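Long-range contacts in FACT complex subunit SPT16 (Ashbya gossypii, PDB 6A8M), which probably reorganises nucleosomes as a histone-chaperone subunit of the FACT complex, this chain being its N-terminal, peptidase-like portion: residues N284-S290 with I302-I308; T315-D319 with K436-I441; N396-N402 with A414-A418; P310-M314 with K405-T409; V222-I226 with L254-P260. All coordinates share one frame; numbering follows the deposited sequence.

Contact 1: N284-S290 with I302-I308; sequences NGCILAS and ISRTFLI
Ser290 and Ser303 meet hydroxyl to hydroxyl, OG to OG 2.6 Å, at a non-hydrogen-bonded pair of this antiparallel hairpin; either could give the proton. Each oxygen stands beside its own backbone N, anti to the carbonyl carbon (chi1 -60° and -67°), which lets the two face each other on one side of the sheet. On that side too, Leu288 lies alongside Thr305, with its CD2 3.5 Å from Thr305 OG1, and Cys286 SG rests 3.6 Å from Leu307 CD2. On the opposite side, which Arg304 shares, the apolar contacts are Ala289 CB at the edge of the Phe306 ring, in its plane and 3.7 Å from CE2, and Ile287 CD1 with Ile308 CG1 at 3.8 Å.

Three hydrogen-bonded pairs, Gly285-Ile308, Ile287-Phe306 and Ala289-Arg304, fix this register with two backbone bonds each; Phe306 N to Ile287 O is nearly straight (2.8 Å, 173°). Farther out, Arg304 turns from the hairpin. Its NH1 reaches Ser303 O at 2.9 Å from above the carbonyl plane, Ile302 CD1 lies over one guanidinium face, and Asp419, Tyr434 O and Thr435 O hold the remaining nitrogens. Helix 179-208 covers Ala289 and Phe306, packing against this hairpin of the M24 "pita-bread" fold. Thr305 OG1 bonds Gln416 O, so the Thr305 hydroxyl and the three Arg304 nitrogens all have acceptors, and the Asp419 salt bridge would be expected to stabilise the charged form of Arg304.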
# COMPACT_ATOMS: atom_id res chain seq x y z
N ASN A 284 24.79 -14.02 13.83
CA ASN A 284 24.69 -14.14 15.27
C ASN A 284 23.57 -13.22 15.75
O ASN A 284 23.29 -12.21 15.12
CB ASN A 284 25.99 -13.74 15.97
CG ASN A 284 26.79 -14.92 16.39
OD1 ASN A 284 26.38 -15.69 17.27
ND2 ASN A 284 27.95 -15.09 15.76
N GLY A 285 22.97 -13.59 16.88
CA GLY A 285 22.01 -12.69 17.51
C GLY A 285 20.75 -12.53 16.68
O GLY A 285 20.16 -13.51 16.21
N CYS A 286 20.31 -11.28 16.48
CA CYS A 286 19.06 -11.00 15.77
C CYS A 286 19.30 -10.58 14.32
O CYS A 286 20.20 -9.77 14.02
CB CYS A 286 18.26 -9.91 16.50
SG CYS A 286 17.79 -10.36 18.18
N ILE A 287 18.50 -11.13 13.41
CA ILE A 287 18.51 -10.76 12.00
C ILE A 287 17.09 -10.41 11.59
O ILE A 287 16.16 -11.20 11.81
CB ILE A 287 19.07 -11.89 11.12
CG1 ILE A 287 20.48 -12.24 11.60
CG2 ILE A 287 19.01 -11.50 9.64
CD1 ILE A 287 21.08 -13.44 10.93
N LEU A 288 16.91 -9.22 11.01
CA LEU A 288 15.60 -8.73 10.63
C LEU A 288 15.36 -8.95 9.14
O LEU A 288 16.24 -8.67 8.31
CB LEU A 288 15.46 -7.24 10.93
CG LEU A 288 15.82 -6.79 12.35
CD1 LEU A 288 15.46 -5.31 12.50
CD2 LEU A 288 15.13 -7.61 13.42
N ALA A 289 14.16 -9.40 8.80
CA ALA A 289 13.79 -9.58 7.41
C ALA A 289 12.39 -9.06 7.18
O ALA A 289 11.52 -9.20 8.04
CB ALA A 289 13.87 -11.06 7.02
N SER A 290 12.18 -8.43 6.02
CA SER A 290 10.87 -7.90 5.65
C SER A 290 10.64 -8.12 4.17
O SER A 290 11.51 -7.82 3.34
CB SER A 290 10.76 -6.38 5.91
OG SER A 290 10.94 -6.04 7.27
N ILE A 302 5.09 -8.59 5.52
CA ILE A 302 5.45 -9.51 6.60
C ILE A 302 6.87 -9.19 7.03
O ILE A 302 7.73 -8.93 6.19
CB ILE A 302 5.33 -10.99 6.17
CG1 ILE A 302 5.55 -11.92 7.39
CG2 ILE A 302 6.26 -11.34 4.98
CD1 ILE A 302 5.24 -13.41 7.10
N SER A 303 7.10 -9.16 8.34
CA SER A 303 8.44 -8.97 8.88
C SER A 303 8.67 -10.02 9.95
O SER A 303 7.78 -10.28 10.76
CB SER A 303 8.67 -7.58 9.49
OG SER A 303 8.66 -6.57 8.50
N ARG A 304 9.86 -10.59 9.95
CA ARG A 304 10.20 -11.60 10.95
C ARG A 304 11.57 -11.25 11.52
O ARG A 304 12.39 -10.58 10.87
CB ARG A 304 10.24 -13.02 10.35
CG ARG A 304 8.87 -13.49 9.86
CD ARG A 304 7.96 -13.70 11.05
NE ARG A 304 6.65 -14.28 10.74
CZ ARG A 304 5.54 -13.54 10.65
NH1 ARG A 304 5.61 -12.21 10.78
NH2 ARG A 304 4.36 -14.13 10.43
N THR A 305 11.81 -11.73 12.73
CA THR A 305 13.14 -11.70 13.33
C THR A 305 13.64 -13.14 13.41
O THR A 305 12.90 -14.03 13.86
CB THR A 305 13.11 -11.07 14.72
OG1 THR A 305 12.59 -9.74 14.64
CG2 THR A 305 14.51 -11.01 15.33
N PHE A 306 14.86 -13.38 12.96
CA PHE A 306 15.48 -14.68 13.09
C PHE A 306 16.57 -14.57 14.15
O PHE A 306 17.27 -13.55 14.23
CB PHE A 306 16.02 -15.17 11.75
CG PHE A 306 14.97 -15.25 10.68
CD1 PHE A 306 14.12 -16.35 10.60
CD2 PHE A 306 14.80 -14.22 9.78
CE1 PHE A 306 13.12 -16.42 9.61
CE2 PHE A 306 13.80 -14.26 8.81
CZ PHE A 306 12.96 -15.37 8.71
N LEU A 307 16.67 -15.59 15.00
CA LEU A 307 17.61 -15.61 16.12
C LEU A 307 18.66 -16.69 15.88
O LEU A 307 18.31 -17.84 15.63
CB LEU A 307 16.89 -15.86 17.45
CG LEU A 307 15.70 -14.96 17.78
CD1 LEU A 307 15.04 -15.42 19.09
CD2 LEU A 307 16.18 -13.54 17.90
N ILE A 308 19.93 -16.30 15.94
CA ILE A 308 21.05 -17.22 15.77
C ILE A 308 21.79 -17.26 17.09
O ILE A 308 22.42 -16.27 17.47
CB ILE A 308 22.01 -16.79 14.65
CG1 ILE A 308 21.23 -16.40 13.38
CG2 ILE A 308 23.08 -17.86 14.45
CD1 ILE A 308 20.30 -17.45 12.87

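Contact 2: T315-D319 with K436-I441; sequences TDNYD and KSRSQI
The Tyr318 ring has Ile441 CD1 over one face, 4.1 Å from the ring centroid and 19° off the normal, a CH-pi contact displaced toward the rim. At its edge, in plane, lies Lys436 O, which takes the phenol proton: Tyr318 OH to Lys436 O is 2.6 Å, the donor tilted somewhat from the carbonyl plane. Two more flat groups meet beside it. The Arg438 guanidinium carries Thr315 CB over one face, 3.7 Å from NH1, and presents its edge to Asp319. There NE bonds OD1 of Asp319 at 2.6 Å, on the syn side of that oxygen and close to the guanidinium plane, while NH2 reaches Asp319 OD2 only weakly, at 3.1 Å. Carboxylate and guanidinium planes stand 49° apart, so this salt bridge is far from a flat, two-pronged pair.

Together these groups tie the first turns of helix 312-332, in the M24 peptidase-like fold, to the segment near the end of this N-terminal construct, whose short, weakly bonded helix leads into strand 442-443; Ile441 is itself backbone-bonded to Leu307 of strand 298-308. Arg438 runs out extended, its CB 3.9 Å from Tyr318 CD2, then bends at chi3 (56°), which turns NE toward Asp319. An alanine in place of Arg438 would probably leave the Asp319 carboxylate without its charged mate and Thr315 CB without the guanidinium face over it. Lys436 sends its amine the other way, to Gln325 and Asp419.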
# COMPACT_ATOMS: atom_id res chain seq x y z
N THR A 315 15.91 -13.76 23.65
CA THR A 315 14.75 -14.65 23.56
C THR A 315 13.61 -14.14 24.42
O THR A 315 12.45 -14.22 24.02
CB THR A 315 15.10 -16.09 23.95
OG1 THR A 315 15.38 -16.18 25.36
CG2 THR A 315 16.27 -16.58 23.14
N ASP A 316 13.92 -13.59 25.59
CA ASP A 316 12.87 -13.04 26.44
C ASP A 316 12.17 -11.87 25.75
O ASP A 316 10.94 -11.76 25.79
CB ASP A 316 13.47 -12.61 27.78
CG ASP A 316 13.89 -13.78 28.66
OD1 ASP A 316 13.56 -14.94 28.32
OD2 ASP A 316 14.54 -13.54 29.71
N ASN A 317 12.94 -11.00 25.10
CA ASN A 317 12.32 -9.86 24.45
C ASN A 317 11.62 -10.25 23.17
O ASN A 317 10.62 -9.63 22.81
CB ASN A 317 13.36 -8.77 24.21
CG ASN A 317 13.79 -8.11 25.51
OD1 ASN A 317 13.03 -8.12 26.50
ND2 ASN A 317 15.01 -7.59 25.55
N TYR A 318 12.10 -11.29 22.47
CA TYR A 318 11.33 -11.78 21.34
C TYR A 318 10.01 -12.40 21.80
O TYR A 318 8.98 -12.22 21.15
CB TYR A 318 12.12 -12.79 20.51
CG TYR A 318 11.29 -13.26 19.33
CD1 TYR A 318 11.21 -12.49 18.18
CD2 TYR A 318 10.53 -14.41 19.41
CE1 TYR A 318 10.41 -12.89 17.10
CE2 TYR A 318 9.73 -14.83 18.33
CZ TYR A 318 9.68 -14.05 17.18
OH TYR A 318 8.90 -14.42 16.11
N ASP A 319 10.03 -13.13 22.91
CA ASP A 319 8.78 -13.66 23.45
C ASP A 319 7.81 -12.54 23.75
O ASP A 319 6.61 -12.65 23.46
CB ASP A 319 9.05 -14.48 24.71
CG ASP A 319 9.75 -15.79 24.43
OD1 ASP A 319 9.73 -16.25 23.26
OD2 ASP A 319 10.31 -16.37 25.39
N LYS A 436 5.98 -17.54 13.19
CA LYS A 436 6.75 -16.63 14.02
C LYS A 436 7.03 -17.26 15.37
O LYS A 436 7.46 -16.56 16.29
CB LYS A 436 6.03 -15.30 14.20
CG LYS A 436 4.56 -15.46 14.64
CD LYS A 436 3.77 -14.22 14.25
CE LYS A 436 2.31 -14.30 14.69
NZ LYS A 436 1.49 -13.26 13.98
N SER A 437 6.80 -18.56 15.52
CA SER A 437 7.09 -19.23 16.77
C SER A 437 8.59 -19.19 17.00
O SER A 437 9.36 -19.46 16.07
CB SER A 437 6.59 -20.66 16.73
OG SER A 437 5.17 -20.66 16.63
N ARG A 438 9.01 -18.84 18.22
CA ARG A 438 10.44 -18.69 18.48
C ARG A 438 11.21 -19.97 18.12
O ARG A 438 12.29 -19.90 17.53
CB ARG A 438 10.68 -18.32 19.95
CG ARG A 438 12.17 -18.12 20.25
CD ARG A 438 12.44 -17.25 21.49
NE ARG A 438 11.78 -17.75 22.71
CZ ARG A 438 12.27 -18.73 23.47
NH1 ARG A 438 13.41 -19.33 23.15
NH2 ARG A 438 11.62 -19.10 24.57
N SER A 439 10.64 -21.13 18.43
CA SER A 439 11.31 -22.39 18.15
C SER A 439 11.59 -22.60 16.67
O SER A 439 12.43 -23.43 16.32
CB SER A 439 10.48 -23.55 18.68
OG SER A 439 9.20 -23.56 18.06
N GLN A 440 10.87 -21.89 15.79
CA GLN A 440 11.00 -22.07 14.35
C GLN A 440 11.70 -20.93 13.64
O GLN A 440 11.95 -21.04 12.44
CB GLN A 440 9.62 -22.26 13.70
CG GLN A 440 8.99 -23.60 14.06
CD GLN A 440 7.63 -23.75 13.44
OE1 GLN A 440 6.66 -23.14 13.90
NE2 GLN A 440 7.55 -24.55 12.39
N ILE A 441 11.99 -19.84 14.34
CA ILE A 441 12.81 -18.76 13.79
C ILE A 441 14.17 -18.70 14.47
O ILE A 441 14.96 -17.77 14.22
CB ILE A 441 12.07 -17.40 13.81
CG1 ILE A 441 11.56 -16.96 15.20
CG2 ILE A 441 10.84 -17.50 12.91
CD1 ILE A 441 12.60 -16.48 16.19

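Contact 3: N396-N402 with A414-A418; sequences NISLGFN and ALQLA
Ser398 CB and Ala418 CB meet 3.6 Å apart where two antiparallel strands of a beta hairpin come together at a non-hydrogen-bonded pair. The serine hydroxyl swings opposite its backbone N (chi1 169°), and a water takes it up: water 2 lies 2.8 Å from Ser398 OG and accepts from Gln416 NE2. Gln416 gets there by running extended from CB, its CG passing 3.5 Å from Leu399 O, and it lies across from Gly400, which has no side chain to block it. Leu399 is the unusual rotamer: CG sits between backbone N and carbonyl carbon (chi1 34°), well off the staggered value, and comes within 3.9 Å of Leu417 O. On the same side as Leu399, Phe401 offers its ring edge to Leu415 CB.

Two hydrogen-bonded pairs, Leu399-Leu417 and Phe401-Leu415, set the register, with Leu399 N to Leu417 O at 2.9 Å and nearly straight. Water 1 also gives a proton to that carbonyl and another to Ile397 O. Within the M24-like domain the Leu399 and Phe401 side packs on helix 312-332 through Leu321 and Leu324, whereas Ala414 and Gln416 face Leu288 of strand 285-295.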
# COMPACT_ATOMS: atom_id res chain seq x y z
N ASN A 396 -1.19 -3.11 7.86
CA ASN A 396 0.17 -3.58 8.11
C ASN A 396 0.46 -3.29 9.58
O ASN A 396 0.65 -2.14 9.96
CB ASN A 396 1.12 -2.84 7.18
CG ASN A 396 2.58 -3.11 7.48
OD1 ASN A 396 2.91 -4.10 8.12
ND2 ASN A 396 3.45 -2.23 6.99
N ILE A 397 0.42 -4.32 10.42
CA ILE A 397 0.75 -4.16 11.84
C ILE A 397 2.22 -4.51 11.96
O ILE A 397 2.60 -5.68 11.86
CB ILE A 397 -0.13 -5.06 12.73
CG1 ILE A 397 -1.61 -4.77 12.49
CG2 ILE A 397 0.23 -4.90 14.20
CD1 ILE A 397 -2.03 -3.35 12.89
N SER A 398 3.06 -3.48 12.15
CA SER A 398 4.51 -3.63 12.07
C SER A 398 5.09 -2.96 13.30
O SER A 398 4.88 -1.76 13.52
CB SER A 398 5.07 -3.00 10.80
OG SER A 398 6.49 -2.93 10.85
N LEU A 399 5.84 -3.71 14.09
CA LEU A 399 6.42 -3.11 15.28
C LEU A 399 7.87 -3.51 15.42
O LEU A 399 8.30 -4.57 14.97
CB LEU A 399 5.66 -3.45 16.55
CG LEU A 399 5.00 -4.81 16.70
CD1 LEU A 399 4.93 -5.18 18.15
CD2 LEU A 399 3.60 -4.72 16.15
N GLY A 400 8.62 -2.64 16.07
CA GLY A 400 10.05 -2.82 16.13
C GLY A 400 10.61 -2.19 17.38
O GLY A 400 10.01 -1.27 17.95
N PHE A 401 11.76 -2.71 17.80
CA PHE A 401 12.55 -2.14 18.88
C PHE A 401 13.97 -2.01 18.35
O PHE A 401 14.50 -2.98 17.79
CB PHE A 401 12.52 -3.02 20.13
CG PHE A 401 11.14 -3.19 20.71
CD1 PHE A 401 10.64 -2.26 21.60
CD2 PHE A 401 10.34 -4.27 20.36
CE1 PHE A 401 9.36 -2.40 22.14
CE2 PHE A 401 9.06 -4.42 20.90
CZ PHE A 401 8.57 -3.48 21.78
N ASN A 402 14.58 -0.84 18.51
CA ASN A 402 15.92 -0.64 17.98
C ASN A 402 16.86 -0.23 19.11
O ASN A 402 16.43 0.10 20.22
CB ASN A 402 15.91 0.39 16.84
CG ASN A 402 17.13 0.28 15.90
OD1 ASN A 402 18.02 -0.55 16.08
ND2 ASN A 402 17.14 1.12 14.87
N ALA A 414 18.20 -5.85 17.54
CA ALA A 414 16.96 -5.15 17.27
C ALA A 414 15.93 -6.24 17.03
O ALA A 414 16.28 -7.40 16.81
CB ALA A 414 17.07 -4.20 16.07
N LEU A 415 14.67 -5.85 17.12
CA LEU A 415 13.57 -6.80 16.97
C LEU A 415 12.52 -6.20 16.07
O LEU A 415 12.20 -5.01 16.20
CB LEU A 415 12.92 -7.16 18.32
CG LEU A 415 13.87 -7.76 19.36
CD1 LEU A 415 13.20 -7.84 20.73
CD2 LEU A 415 14.35 -9.15 18.91
N GLN A 416 11.94 -7.01 15.20
CA GLN A 416 10.89 -6.47 14.36
C GLN A 416 9.95 -7.59 13.93
O GLN A 416 10.40 -8.66 13.51
CB GLN A 416 11.48 -5.75 13.14
CG GLN A 416 10.43 -5.11 12.27
CD GLN A 416 11.05 -4.18 11.27
OE1 GLN A 416 11.89 -4.59 10.44
NE2 GLN A 416 10.67 -2.91 11.35
N LEU A 417 8.65 -7.32 13.99
CA LEU A 417 7.65 -8.30 13.60
C LEU A 417 6.55 -7.55 12.87
O LEU A 417 6.09 -6.52 13.37
CB LEU A 417 7.08 -9.00 14.84
CG LEU A 417 6.14 -10.18 14.63
CD1 LEU A 417 6.90 -11.35 14.01
CD2 LEU A 417 5.50 -10.57 15.96
N ALA A 418 6.10 -8.07 11.72
CA ALA A 418 4.99 -7.45 11.02
C ALA A 418 4.10 -8.52 10.39
O ALA A 418 4.59 -9.55 9.93
CB ALA A 418 5.47 -6.46 9.92
O HOH W 1 3.24 -6.90 14.01
O HOH W 2 8.33 -2.05 12.71

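Contact 4: P310-M314 with K405-T409; sequences PSDEM and KDSKT
A helix N-terminus and an Asx turn are locked together here: Ser311, the N-cap of helix 312-332 and part of a capping box with Met314, meets the turn begun by Asp406 in the loop joining strands 394-405 and 412-424. Ser311 OG accepts from Met314 N at 3.2 Å and gives its own proton to Asp406 OD1 at 2.7 Å, arriving on the anti side of that oxygen and tilted from the carboxylate plane. This double role depends on the hydroxyl standing between its backbone N and carbonyl carbon (chi1 74°). The other oxygen, Asp406 OD2, stays within its own loop and accepts from both Lys408 N (2.9 Å) and Thr409 N (3.0 Å).

Glu313, in the first turn of the helix, stretches out to clasp Ser407 with both oxygens: OE1 takes Ser407 N at 2.8 Å, while OE2 receives a very short bond from Ser407 OG. Its carboxylate stacks on that of Asp406 with the planes 24° apart, Glu313 OE1 standing 3.6 Å from Asp406 OD1. Two waters complete the join, one linking Glu313 N to Asp406 OD1 and one linking Glu313 OE1 to Lys405 O. Two acids this close would be expected to repel; the backbone and hydroxyl donors gripping them, the helix N-terminus and the nearby ammonium of Lys408 probably offset that cost at this surface site.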
# COMPACT_ATOMS: atom_id res chain seq x y z
N PRO A 310 20.77 -17.01 20.12
CA PRO A 310 20.42 -15.78 20.84
C PRO A 310 20.76 -15.85 22.32
O PRO A 310 20.75 -16.92 22.94
CB PRO A 310 18.90 -15.70 20.65
CG PRO A 310 18.49 -17.14 20.55
CD PRO A 310 19.57 -17.77 19.72
N SER A 311 21.05 -14.68 22.90
CA SER A 311 21.17 -14.58 24.35
C SER A 311 19.80 -14.70 25.03
O SER A 311 18.75 -14.57 24.39
CB SER A 311 21.78 -13.25 24.75
OG SER A 311 20.80 -12.25 24.57
N ASP A 312 19.81 -14.91 26.35
CA ASP A 312 18.55 -15.02 27.09
C ASP A 312 17.75 -13.73 27.01
O ASP A 312 16.51 -13.76 26.96
CB ASP A 312 18.80 -15.38 28.55
CG ASP A 312 19.31 -16.80 28.73
OD1 ASP A 312 19.07 -17.65 27.84
OD2 ASP A 312 19.94 -17.07 29.78
N GLU A 313 18.42 -12.57 27.02
CA GLU A 313 17.65 -11.34 26.90
C GLU A 313 17.01 -11.22 25.53
O GLU A 313 15.88 -10.71 25.41
CB GLU A 313 18.54 -10.12 27.21
CG GLU A 313 18.94 -10.04 28.68
CD GLU A 313 19.96 -8.97 28.96
OE1 GLU A 313 20.27 -8.19 28.04
OE2 GLU A 313 20.46 -8.93 30.12
N MET A 314 17.68 -11.70 24.48
CA MET A 314 17.08 -11.67 23.16
C MET A 314 15.84 -12.55 23.09
O MET A 314 14.81 -12.14 22.54
CB MET A 314 18.09 -12.10 22.10
CG MET A 314 19.22 -11.14 21.93
SD MET A 314 20.47 -11.82 20.85
CE MET A 314 21.82 -10.70 21.20
N LYS A 405 21.02 -3.59 23.44
CA LYS A 405 22.26 -4.31 23.63
C LYS A 405 22.07 -5.37 24.70
O LYS A 405 21.40 -5.12 25.71
CB LYS A 405 23.41 -3.38 24.05
CG LYS A 405 23.81 -2.35 23.00
CD LYS A 405 25.16 -1.71 23.36
CE LYS A 405 25.35 -0.38 22.63
NZ LYS A 405 25.19 -0.52 21.16
N ASP A 406 22.64 -6.54 24.49
CA ASP A 406 22.68 -7.51 25.57
C ASP A 406 23.44 -6.94 26.76
O ASP A 406 24.51 -6.36 26.60
CB ASP A 406 23.33 -8.81 25.11
CG ASP A 406 23.26 -9.88 26.16
OD1 ASP A 406 22.24 -10.60 26.19
OD2 ASP A 406 24.19 -9.97 26.99
N SER A 407 22.87 -7.07 27.96
CA SER A 407 23.47 -6.41 29.12
C SER A 407 24.82 -6.98 29.52
O SER A 407 25.59 -6.29 30.20
CB SER A 407 22.51 -6.48 30.31
OG SER A 407 22.52 -7.78 30.86
N LYS A 408 25.13 -8.22 29.14
CA LYS A 408 26.38 -8.84 29.54
C LYS A 408 27.43 -8.87 28.44
O LYS A 408 28.61 -8.59 28.70
CB LYS A 408 26.12 -10.26 30.04
CG LYS A 408 25.21 -10.32 31.26
CD LYS A 408 25.70 -9.38 32.38
CE LYS A 408 24.80 -9.48 33.60
NZ LYS A 408 23.38 -9.21 33.23
N THR A 409 27.03 -9.19 27.20
CA THR A 409 27.98 -9.21 26.10
C THR A 409 28.09 -7.88 25.37
O THR A 409 29.02 -7.70 24.59
CB THR A 409 27.58 -10.27 25.07
OG1 THR A 409 26.38 -9.83 24.42
CG2 THR A 409 27.33 -11.62 25.73
O HOH W 3 21.14 -12.33 28.07
O HOH W 4 18.92 -6.65 26.28

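Contact 5: V222-I226 with L254-P260; sequences VENEI and LDWAYSP
Glu223 reaches from the end region of helix 215-224 to Ser259 and Pro260, clasping the segment after strand 254-256 within the M24 peptidase-like fold. Its CB packs 3.6 Å from Pro260 CD. CG, opposite the backbone N (chi1 -176°), lies near both that proline and the indole, 3.6 Å from Trp256 NE1 and 3.7 Å from Pro260 CD, and the chain continues extended to the carboxylate. There OE1 accepts from Ser259 OG at 2.6 Å on its syn side, 27° out of the carboxylate plane, and OE2 lies 3.5 Å from Pro260 CD while receiving a proton from a water that also donates to Pro260 O. A leucine in place of Glu223 would probably leave the Ser259 hydroxyl without this acceptor, and the bridging water with Pro260 O but no carboxylate to donate to.

The backbone of the same residue holds the indole: Trp256 NE1 to Glu223 O is 2.8 Å, the N-H...O angle is 160°, and the donor sits on a lone pair in the carbonyl plane. This bond fixes the rotation of the indole, which Phe195 of helix 179-208 meets edge-to-face. Its two faces are covered by aliphatic groups from different segments, Pro260 CG on one, offset toward the rim, and Ile226 on the other. Ile226 CG2 comes 3.3 Å from Trp256 NE1, while its CD1 stands over the five-membered ring, 4.0 Å from that ring's centroid.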
# COMPACT_ATOMS: atom_id res chain seq x y z
N VAL A 222 16.89 -13.03 -3.03
CA VAL A 222 15.48 -13.33 -2.81
C VAL A 222 14.61 -12.53 -3.76
O VAL A 222 13.68 -13.06 -4.38
CB VAL A 222 15.11 -13.04 -1.35
CG1 VAL A 222 13.60 -13.13 -1.17
CG2 VAL A 222 15.83 -14.00 -0.43
N GLU A 223 14.90 -11.22 -3.89
CA GLU A 223 14.10 -10.34 -4.74
C GLU A 223 14.00 -10.86 -6.17
O GLU A 223 12.93 -10.80 -6.79
CB GLU A 223 14.70 -8.91 -4.70
CG GLU A 223 13.90 -7.87 -5.47
CD GLU A 223 14.34 -6.45 -5.14
OE1 GLU A 223 13.76 -5.49 -5.71
OE2 GLU A 223 15.28 -6.29 -4.34
N ASN A 224 15.08 -11.39 -6.72
CA ASN A 224 15.07 -11.84 -8.10
C ASN A 224 14.33 -13.16 -8.27
O ASN A 224 14.04 -13.54 -9.41
CB ASN A 224 16.51 -11.96 -8.61
CG ASN A 224 17.19 -10.59 -8.70
OD1 ASN A 224 18.21 -10.33 -8.05
ND2 ASN A 224 16.62 -9.71 -9.50
N GLU A 225 14.00 -13.85 -7.18
CA GLU A 225 13.25 -15.10 -7.29
C GLU A 225 11.86 -14.89 -7.88
O GLU A 225 11.31 -15.83 -8.47
CB GLU A 225 13.14 -15.76 -5.91
CG GLU A 225 14.47 -16.19 -5.32
CD GLU A 225 14.94 -17.50 -5.89
OE1 GLU A 225 14.10 -18.41 -6.03
OE2 GLU A 225 16.15 -17.63 -6.20
N ILE A 226 11.29 -13.69 -7.76
CA ILE A 226 9.94 -13.45 -8.26
C ILE A 226 9.90 -13.50 -9.78
O ILE A 226 8.82 -13.64 -10.36
CB ILE A 226 9.40 -12.10 -7.77
CG1 ILE A 226 7.85 -12.06 -7.82
CG2 ILE A 226 10.00 -10.95 -8.56
CD1 ILE A 226 7.26 -10.94 -6.97
N LEU A 254 1.46 -10.54 -10.09
CA LEU A 254 2.22 -10.62 -8.84
C LEU A 254 3.51 -9.80 -8.99
O LEU A 254 4.21 -9.93 -10.00
CB LEU A 254 2.54 -12.07 -8.49
CG LEU A 254 3.00 -12.28 -7.05
CD1 LEU A 254 1.79 -12.40 -6.14
CD2 LEU A 254 3.90 -13.51 -6.94
N ASP A 255 3.81 -8.97 -7.99
CA ASP A 255 5.02 -8.15 -8.01
C ASP A 255 5.46 -7.89 -6.57
O ASP A 255 4.76 -8.22 -5.61
CB ASP A 255 4.78 -6.85 -8.80
CG ASP A 255 6.06 -6.16 -9.26
OD1 ASP A 255 7.17 -6.69 -9.04
OD2 ASP A 255 5.94 -5.08 -9.88
N TRP A 256 6.62 -7.27 -6.40
CA TRP A 256 7.02 -6.79 -5.09
C TRP A 256 6.32 -5.48 -4.75
O TRP A 256 6.14 -4.62 -5.62
CB TRP A 256 8.53 -6.57 -5.03
CG TRP A 256 9.34 -7.82 -5.03
CD1 TRP A 256 10.12 -8.30 -6.04
CD2 TRP A 256 9.43 -8.77 -3.96
NE1 TRP A 256 10.71 -9.48 -5.66
CE2 TRP A 256 10.29 -9.80 -4.39
CE3 TRP A 256 8.87 -8.86 -2.68
CZ2 TRP A 256 10.61 -10.90 -3.60
CZ3 TRP A 256 9.18 -9.95 -1.90
CH2 TRP A 256 10.05 -10.95 -2.35
N ALA A 257 5.96 -5.31 -3.47
CA ALA A 257 5.52 -3.99 -3.01
C ALA A 257 6.69 -3.05 -2.75
O ALA A 257 6.53 -1.82 -2.80
CB ALA A 257 4.68 -4.12 -1.74
N TYR A 258 7.85 -3.62 -2.45
CA TYR A 258 9.09 -2.90 -2.19
C TYR A 258 10.20 -3.95 -2.25
O TYR A 258 9.94 -5.15 -2.22
CB TYR A 258 9.07 -2.17 -0.82
CG TYR A 258 8.90 -3.08 0.37
CD1 TYR A 258 7.62 -3.45 0.81
CD2 TYR A 258 10.00 -3.60 1.04
CE1 TYR A 258 7.47 -4.31 1.89
CE2 TYR A 258 9.86 -4.44 2.12
CZ TYR A 258 8.59 -4.79 2.55
OH TYR A 258 8.46 -5.65 3.61
N SER A 259 11.44 -3.48 -2.34
CA SER A 259 12.57 -4.40 -2.35
C SER A 259 12.72 -5.03 -0.97
O SER A 259 12.71 -4.32 0.04
CB SER A 259 13.86 -3.67 -2.74
OG SER A 259 13.90 -3.37 -4.13
N PRO A 260 12.87 -6.36 -0.89
CA PRO A 260 12.99 -7.02 0.42
C PRO A 260 14.14 -6.44 1.24
O PRO A 260 15.17 -6.05 0.71
CB PRO A 260 13.28 -8.48 0.05
CG PRO A 260 12.69 -8.65 -1.33
CD PRO A 260 12.84 -7.30 -2.02
O HOH W 5 16.33 -6.52 -1.84

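Overall arrangement
All five contacts lie in the peptidase-like part, contact 5 first in sequence. It reaches the same sheet as contact 1, where strands 254-256 and 285-295 are neighbours; the two contacts' centres are about 18 Å apart. Contact 3 joins two strands of a second sheet, antiparallel throughout, which touches the first, about 10 Å from contact 1 between centres. Contacts 2 and 4 share helix 312-332, their segments alternating in sequence, centres about 14 Å apart; contact 3 falls between the segments of contact 2. Contacts 1 to 4 thus form one cluster tying two sheets, helix 312-332 and the end of this construct together, whereas contact 5 stands about 33 Å from contact 4, centre to centre.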